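Local atomic coordinates of uncharacterized protein AsbF (Bacillus anthracis, PDB entry 3DX5), a protein that catalyses the manganese-dependent dehydration of 3-dehydroshikimate to 3,4-dihydroxybenzoate, a step in the biosynthesis of the siderophore petrobactin. Residues Pro165-Trp177 with Leu190-Ile202. Numbering follows the deposited sequence.
With MN (manganese (II) ion), chain B; DHB (3,4-dihydroxybenzoic acid), chain D.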
loop_
_atom_site.group_PDB
_atom_site.type_symbol
_atom_site.label_atom_id
_atom_site.label_comp_id
_atom_site.label_asym_id
_atom_site.label_seq_id
_atom_site.Cartn_x
_atom_site.Cartn_y
_atom_site.Cartn_z
ATOM N N PRO A 165 -2.405 -32.965 -4.554
ATOM C CA PRO A 165 -2.772 -32.996 -3.133
ATOM C C PRO A 165 -2.405 -31.747 -2.325
ATOM O O PRO A 165 -2.959 -31.551 -1.247
ATOM C CB PRO A 165 -2.049 -34.242 -2.591
ATOM C CG PRO A 165 -0.995 -34.558 -3.585
ATOM C CD PRO A 165 -1.575 -34.142 -4.919
ATOM N N ASN A 166 -1.523 -30.884 -2.833
ATOM C CA ASN A 166 -1.165 -29.697 -2.033
ATOM C C ASN A 166 -1.882 -28.418 -2.450
ATOM O O ASN A 166 -1.589 -27.342 -1.926
ATOM C CB ASN A 166 0.347 -29.469 -1.996
ATOM C CG ASN A 166 1.072 -30.589 -1.314
ATOM O OD1 ASN A 166 1.118 -31.707 -1.837
ATOM N ND2 ASN A 166 1.617 -30.323 -0.133
ATOM N N LEU A 167 -2.791 -28.519 -3.423
ATOM C CA LEU A 167 -3.577 -27.343 -3.836
ATOM C C LEU A 167 -4.808 -27.286 -2.952
ATOM O O LEU A 167 -5.597 -28.256 -2.880
ATOM C CB LEU A 167 -4.021 -27.465 -5.291
ATOM C CG LEU A 167 -4.756 -26.208 -5.760
ATOM C CD1 LEU A 167 -3.757 -25.030 -5.699
ATOM C CD2 LEU A 167 -5.254 -26.465 -7.181
ATOM N N LYS A 168 -4.980 -26.159 -2.278
ATOM C CA LYS A 168 -6.090 -26.020 -1.339
ATOM C C LYS A 168 -6.769 -24.691 -1.623
ATOM O O LYS A 168 -6.383 -24.026 -2.582
ATOM C CB LYS A 168 -5.562 -26.094 0.087
ATOM C CG LYS A 168 -4.865 -27.435 0.401
ATOM C CD LYS A 168 -5.887 -28.604 0.449
ATOM C CE LYS A 168 -5.170 -29.910 0.745
ATOM N NZ LYS A 168 -6.137 -31.004 0.870
ATOM N N ILE A 169 -7.776 -24.332 -0.823
ATOM C CA ILE A 169 -8.576 -23.110 -1.029
ATOM C C ILE A 169 -8.585 -22.232 0.246
ATOM O O ILE A 169 -8.799 -22.728 1.379
ATOM C CB ILE A 169 -10.066 -23.468 -1.383
ATOM C CG1 ILE A 169 -10.166 -24.237 -2.741
ATOM C CG2 ILE A 169 -10.999 -22.197 -1.406
ATOM C CD1 ILE A 169 -9.785 -23.400 -3.985
ATOM N N ASN A 170 -8.435 -20.925 0.029
ATOM C CA ASN A 170 -8.781 -19.915 1.010
ATOM C C ASN A 170 -10.158 -19.377 0.617
ATOM O O ASN A 170 -10.288 -18.652 -0.401
ATOM C CB ASN A 170 -7.772 -18.746 1.020
ATOM C CG ASN A 170 -8.122 -17.715 2.092
ATOM O OD1 ASN A 170 -8.714 -18.060 3.107
ATOM N ND2 ASN A 170 -7.836 -16.461 1.833
ATOM N N LEU A 171 -11.186 -19.717 1.408
ATOM C CA LEU A 171 -12.576 -19.401 1.019
ATOM C C LEU A 171 -12.935 -17.988 1.509
ATOM O O LEU A 171 -13.053 -17.748 2.713
ATOM C CB LEU A 171 -13.550 -20.441 1.579
ATOM C CG LEU A 171 -15.019 -20.272 1.169
ATOM C CD1 LEU A 171 -15.181 -20.025 -0.300
ATOM C CD2 LEU A 171 -15.769 -21.530 1.545
ATOM N N ASP A 172 -13.103 -17.057 0.568
ATOM C CA ASP A 172 -13.419 -15.655 0.910
ATOM C C ASP A 172 -14.919 -15.505 0.606
ATOM O O ASP A 172 -15.330 -15.381 -0.550
ATOM C CB ASP A 172 -12.519 -14.732 0.077
ATOM C CG ASP A 172 -12.669 -13.251 0.428
ATOM O OD1 ASP A 172 -13.793 -12.771 0.685
ATOM O OD2 ASP A 172 -11.638 -12.554 0.405
ATOM N N PHE A 173 -15.739 -15.591 1.655
ATOM C CA PHE A 173 -17.188 -15.643 1.514
ATOM C C PHE A 173 -17.828 -14.440 0.827
ATOM O O PHE A 173 -18.766 -14.616 0.043
ATOM C CB PHE A 173 -17.845 -15.872 2.885
ATOM C CG PHE A 173 -17.677 -17.271 3.390
ATOM C CD1 PHE A 173 -18.434 -18.315 2.850
ATOM C CD2 PHE A 173 -16.725 -17.553 4.373
ATOM C CE1 PHE A 173 -18.281 -19.624 3.326
ATOM C CE2 PHE A 173 -16.572 -18.843 4.852
ATOM C CZ PHE A 173 -17.341 -19.881 4.339
ATOM N N LEU A 174 -17.355 -13.243 1.124
ATOM C CA LEU A 174 -17.806 -12.059 0.400
ATOM C C LEU A 174 -17.700 -12.255 -1.128
ATOM O O LEU A 174 -18.658 -12.018 -1.863
ATOM C CB LEU A 174 -16.986 -10.813 0.832
ATOM C CG LEU A 174 -17.398 -9.426 0.269
ATOM C CD1 LEU A 174 -16.932 -9.287 -1.208
ATOM C CD2 LEU A 174 -18.889 -9.204 0.432
ATOM N N HIS A 175 -16.528 -12.667 -1.608
ATOM C CA HIS A 175 -16.344 -12.824 -3.030
ATOM C C HIS A 175 -17.149 -13.953 -3.612
ATOM O O HIS A 175 -17.562 -13.886 -4.763
ATOM C CB HIS A 175 -14.859 -12.934 -3.392
ATOM C CG HIS A 175 -14.119 -11.662 -3.114
ATOM N ND1 HIS A 175 -14.550 -10.444 -3.602
ATOM C CD2 HIS A 175 -13.035 -11.403 -2.345
ATOM C CE1 HIS A 175 -13.732 -9.492 -3.179
ATOM N NE2 HIS A 175 -12.803 -10.046 -2.416
ATOM N N ILE A 176 -17.366 -14.984 -2.819
ATOM C CA ILE A 176 -18.190 -16.096 -3.232
ATOM C C ILE A 176 -19.635 -15.601 -3.426
ATOM O O ILE A 176 -20.249 -15.858 -4.461
ATOM C CB ILE A 176 -18.048 -17.252 -2.180
ATOM C CG1 ILE A 176 -17.000 -18.231 -2.679
ATOM C CG2 ILE A 176 -19.368 -17.942 -1.890
ATOM C CD1 ILE A 176 -17.338 -18.897 -4.031
ATOM N N TRP A 177 -20.137 -14.849 -2.453
ATOM C CA TRP A 177 -21.468 -14.249 -2.519
ATOM C C TRP A 177 -21.616 -13.315 -3.748
ATOM O O TRP A 177 -22.614 -13.354 -4.469
ATOM C CB TRP A 177 -21.725 -13.485 -1.228
ATOM C CG TRP A 177 -23.041 -12.803 -1.245
ATOM C CD1 TRP A 177 -24.252 -13.355 -0.916
ATOM C CD2 TRP A 177 -23.297 -11.451 -1.614
ATOM N NE1 TRP A 177 -25.249 -12.420 -1.065
ATOM C CE2 TRP A 177 -24.693 -11.242 -1.487
ATOM C CE3 TRP A 177 -22.485 -10.384 -2.024
ATOM C CZ2 TRP A 177 -25.292 -10.011 -1.762
ATOM C CZ3 TRP A 177 -23.089 -9.158 -2.307
ATOM C CH2 TRP A 177 -24.472 -8.989 -2.176
ATOM N N LEU A 190 -16.900 -26.948 -1.474
ATOM C CA LEU A 190 -15.440 -26.763 -1.452
ATOM C C LEU A 190 -14.734 -27.373 -0.235
ATOM O O LEU A 190 -13.495 -27.397 -0.198
ATOM C CB LEU A 190 -15.056 -25.280 -1.573
ATOM C CG LEU A 190 -15.306 -24.635 -2.952
ATOM C CD1 LEU A 190 -15.311 -23.121 -2.800
ATOM C CD2 LEU A 190 -14.241 -25.116 -3.952
ATOM N N ARG A 191 -15.523 -27.861 0.731
ATOM C CA ARG A 191 -14.982 -28.413 1.969
ATOM C C ARG A 191 -13.712 -29.302 1.885
ATOM O O ARG A 191 -12.796 -29.111 2.689
ATOM C CB ARG A 191 -16.056 -29.119 2.820
ATOM C CG ARG A 191 -15.590 -29.203 4.305
ATOM C CD ARG A 191 -16.647 -29.789 5.234
ATOM N NE ARG A 191 -16.128 -29.885 6.603
ATOM C CZ ARG A 191 -16.882 -30.014 7.693
ATOM N NH1 ARG A 191 -18.213 -30.064 7.601
ATOM N NH2 ARG A 191 -16.296 -30.106 8.882
ATOM N N PRO A 192 -13.658 -30.269 0.946
ATOM C CA PRO A 192 -12.476 -31.126 0.889
ATOM C C PRO A 192 -11.153 -30.383 0.648
ATOM O O PRO A 192 -10.102 -30.914 1.007
ATOM C CB PRO A 192 -12.770 -32.067 -0.292
ATOM C CG PRO A 192 -14.265 -32.160 -0.332
ATOM C CD PRO A 192 -14.691 -30.715 -0.017
ATOM N N TRP A 193 -11.208 -29.177 0.074
ATOM C CA TRP A 193 -10.004 -28.386 -0.234
ATOM C C TRP A 193 -9.754 -27.188 0.680
ATOM O O TRP A 193 -8.723 -26.556 0.604
ATOM C CB TRP A 193 -10.076 -27.879 -1.680
ATOM C CG TRP A 193 -10.139 -28.990 -2.643
ATOM C CD1 TRP A 193 -9.078 -29.674 -3.169
ATOM C CD2 TRP A 193 -11.330 -29.609 -3.179
ATOM N NE1 TRP A 193 -9.533 -30.656 -4.022
ATOM C CE2 TRP A 193 -10.905 -30.641 -4.046
ATOM C CE3 TRP A 193 -12.707 -29.378 -3.018
ATOM C CZ2 TRP A 193 -11.821 -31.466 -4.758
ATOM C CZ3 TRP A 193 -13.618 -30.195 -3.716
ATOM C CH2 TRP A 193 -13.168 -31.220 -4.580
ATOM N N ILE A 194 -10.694 -26.857 1.546
ATOM C CA ILE A 194 -10.563 -25.605 2.310
ATOM C C ILE A 194 -9.517 -25.733 3.429
ATOM O O ILE A 194 -9.535 -26.717 4.167
ATOM C CB ILE A 194 -11.915 -25.204 2.927
ATOM C CG1 ILE A 194 -12.879 -24.743 1.820
ATOM C CG2 ILE A 194 -11.760 -24.093 4.072
ATOM C CD1 ILE A 194 -14.273 -24.682 2.351
ATOM N N GLN A 195 -8.639 -24.737 3.579
ATOM C CA GLN A 195 -7.714 -24.728 4.728
ATOM C C GLN A 195 -7.775 -23.435 5.536
ATOM O O GLN A 195 -7.164 -23.339 6.611
ATOM C CB GLN A 195 -6.278 -24.978 4.274
ATOM C CG GLN A 195 -6.073 -26.336 3.624
ATOM C CD GLN A 195 -5.830 -27.443 4.623
ATOM O OE1 GLN A 195 -6.732 -27.866 5.347
ATOM N NE2 GLN A 195 -4.592 -27.934 4.659
ATOM N N HIS A 196 -8.504 -22.441 5.019
ATOM C CA HIS A 196 -8.521 -21.094 5.624
ATOM C C HIS A 196 -9.744 -20.336 5.126
ATOM O O HIS A 196 -10.281 -20.637 4.037
ATOM C CB HIS A 196 -7.225 -20.317 5.250
ATOM C CG HIS A 196 -6.728 -19.353 6.302
ATOM N ND1 HIS A 196 -7.340 -18.146 6.573
ATOM C CD2 HIS A 196 -5.623 -19.387 7.082
ATOM C CE1 HIS A 196 -6.653 -17.492 7.495
ATOM N NE2 HIS A 196 -5.601 -18.226 7.818
ATOM N N TYR A 197 -10.211 -19.375 5.914
ATOM C CA TYR A 197 -11.288 -18.466 5.441
ATOM C C TYR A 197 -10.862 -17.003 5.536
ATOM O O TYR A 197 -10.006 -16.658 6.334
ATOM C CB TYR A 197 -12.577 -18.587 6.269
ATOM C CG TYR A 197 -12.983 -20.002 6.565
ATOM C CD1 TYR A 197 -13.676 -20.756 5.621
ATOM C CD2 TYR A 197 -12.668 -20.597 7.811
ATOM C CE1 TYR A 197 -14.047 -22.071 5.884
ATOM C CE2 TYR A 197 -13.054 -21.897 8.094
ATOM C CZ TYR A 197 -13.734 -22.628 7.111
ATOM O OH TYR A 197 -14.126 -23.929 7.369
ATOM N N HIS A 198 -11.516 -16.162 4.742
ATOM C CA HIS A 198 -11.533 -14.703 4.898
ATOM C C HIS A 198 -12.963 -14.298 5.156
ATOM O O HIS A 198 -13.862 -14.719 4.416
ATOM C CB HIS A 198 -11.043 -14.013 3.604
ATOM C CG HIS A 198 -9.553 -13.907 3.512
ATOM N ND1 HIS A 198 -8.907 -13.261 2.470
ATOM C CD2 HIS A 198 -8.581 -14.358 4.343
ATOM C CE1 HIS A 198 -7.601 -13.310 2.677
ATOM N NE2 HIS A 198 -7.377 -13.973 3.805
ATOM N N PHE A 199 -13.173 -13.466 6.172
ATOM C CA PHE A 199 -14.486 -12.948 6.515
ATOM C C PHE A 199 -14.463 -11.424 6.326
ATOM O O PHE A 199 -13.733 -10.721 7.036
ATOM C CB PHE A 199 -14.788 -13.184 8.012
ATOM C CG PHE A 199 -15.203 -14.612 8.388
ATOM C CD1 PHE A 199 -15.161 -15.662 7.474
ATOM C CD2 PHE A 199 -15.563 -14.897 9.700
ATOM C CE1 PHE A 199 -15.528 -16.965 7.854
ATOM C CE2 PHE A 199 -15.937 -16.188 10.097
ATOM C CZ PHE A 199 -15.922 -17.229 9.165
ATOM N N LYS A 200 -15.261 -10.894 5.405
ATOM C CA LYS A 200 -15.467 -9.440 5.365
ATOM C C LYS A 200 -16.876 -9.225 4.825
ATOM O O LYS A 200 -17.488 -10.164 4.303
ATOM C CB LYS A 200 -14.368 -8.704 4.538
ATOM C CG LYS A 200 -14.223 -9.157 3.044
ATOM C CD LYS A 200 -13.176 -8.269 2.327
ATOM C CE LYS A 200 -13.023 -8.622 0.831
ATOM N NZ LYS A 200 -12.487 -10.015 0.621
ATOM N N ASN A 201 -17.404 -8.010 4.927
ATOM C CA ASN A 201 -18.790 -7.776 4.508
ATOM C C ASN A 201 -18.915 -6.423 3.841
ATOM O O ASN A 201 -18.010 -5.584 3.944
ATOM C CB ASN A 201 -19.757 -7.870 5.708
ATOM C CG ASN A 201 -21.119 -8.444 5.311
ATOM O OD1 ASN A 201 -21.470 -8.469 4.115
ATOM N ND2 ASN A 201 -21.887 -8.918 6.301
ATOM N N ILE A 202 -20.046 -6.175 3.195
ATOM C CA ILE A 202 -20.240 -4.908 2.501
ATOM C C ILE A 202 -21.676 -4.492 2.788
ATOM O O ILE A 202 -22.539 -5.377 2.998
ATOM C CB ILE A 202 -19.963 -5.072 0.976
ATOM C CG1 ILE A 202 -19.826 -3.729 0.292
ATOM C CG2 ILE A 202 -21.077 -5.888 0.261
ATOM C CD1 ILE A 202 -18.474 -3.070 0.524
HETATM MN MN MN B . -9.619 -11.946 0.754
HETATM C C1 DHB D . -6.692 -8.720 -1.402
HETATM C C2 DHB D . -7.602 -9.634 -0.880
HETATM C C3 DHB D . -8.977 -9.439 -1.045
HETATM O O3 DHB D . -9.932 -10.297 -0.566
HETATM C C4 DHB D . -9.429 -8.271 -1.804
HETATM O O4 DHB D . -10.764 -8.121 -1.951
HETATM C C5 DHB D . -8.509 -7.378 -2.347
HETATM C C6 DHB D . -7.139 -7.615 -2.132
HETATM C C DHB D . -5.206 -8.953 -1.183
HETATM O O1 DHB D . -4.328 -8.218 -1.645
HETATM O O2 DHB D . -4.811 -9.983 -0.438
HETATM O O HOH W 1 -7.887 -30.126 2.954
HETATM O O HOH W 2 -15.143 -12.649 2.974
#
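With CG of Asp172 trans to its backbone N (chi1 -175°) and CG of His198 trans to its carbonyl carbon, the two side chains converge on one manganese ion, bound by Asp172 OD2 at 2.1 Å and His198 ND1 at 2.3 Å. Glu142 and Glu253 complete the protein ligands. Lys200 runs extended until a bend at its last torsion (chi4 -64°) turns NZ onto the Asp172 carboxylate, in a salt bridge with a weak bond to OD1; NZ also donates to O3 of the bound 3,4-dihydroxybenzoic acid (2.8 Å), itself a metal ligand. His175 NE2 shares a hydrogen bond with the neighbouring O4. Over one face of the His198 imidazole, the Asn170 amide stands nearly perpendicular to the ring, ND2 lying 3.1 Å above its centre, while Glu33 holds NE2. These groups line the C-terminal mouth of a TIM barrel, where parallel strands 167-172 and 194-199 are neighbours joined through helices 173-178 and 183-190. A beta bulge shifts their register between Ile169 and Asn170. On the opposite face, Leu171 CD2 meets Ile194 CD1 at 3.6 Å, and Phe173 CE2 approaches both Tyr197 and Phe199. One water ties Asp172 OD1 and Leu174 N to His198 O and Lys200 N.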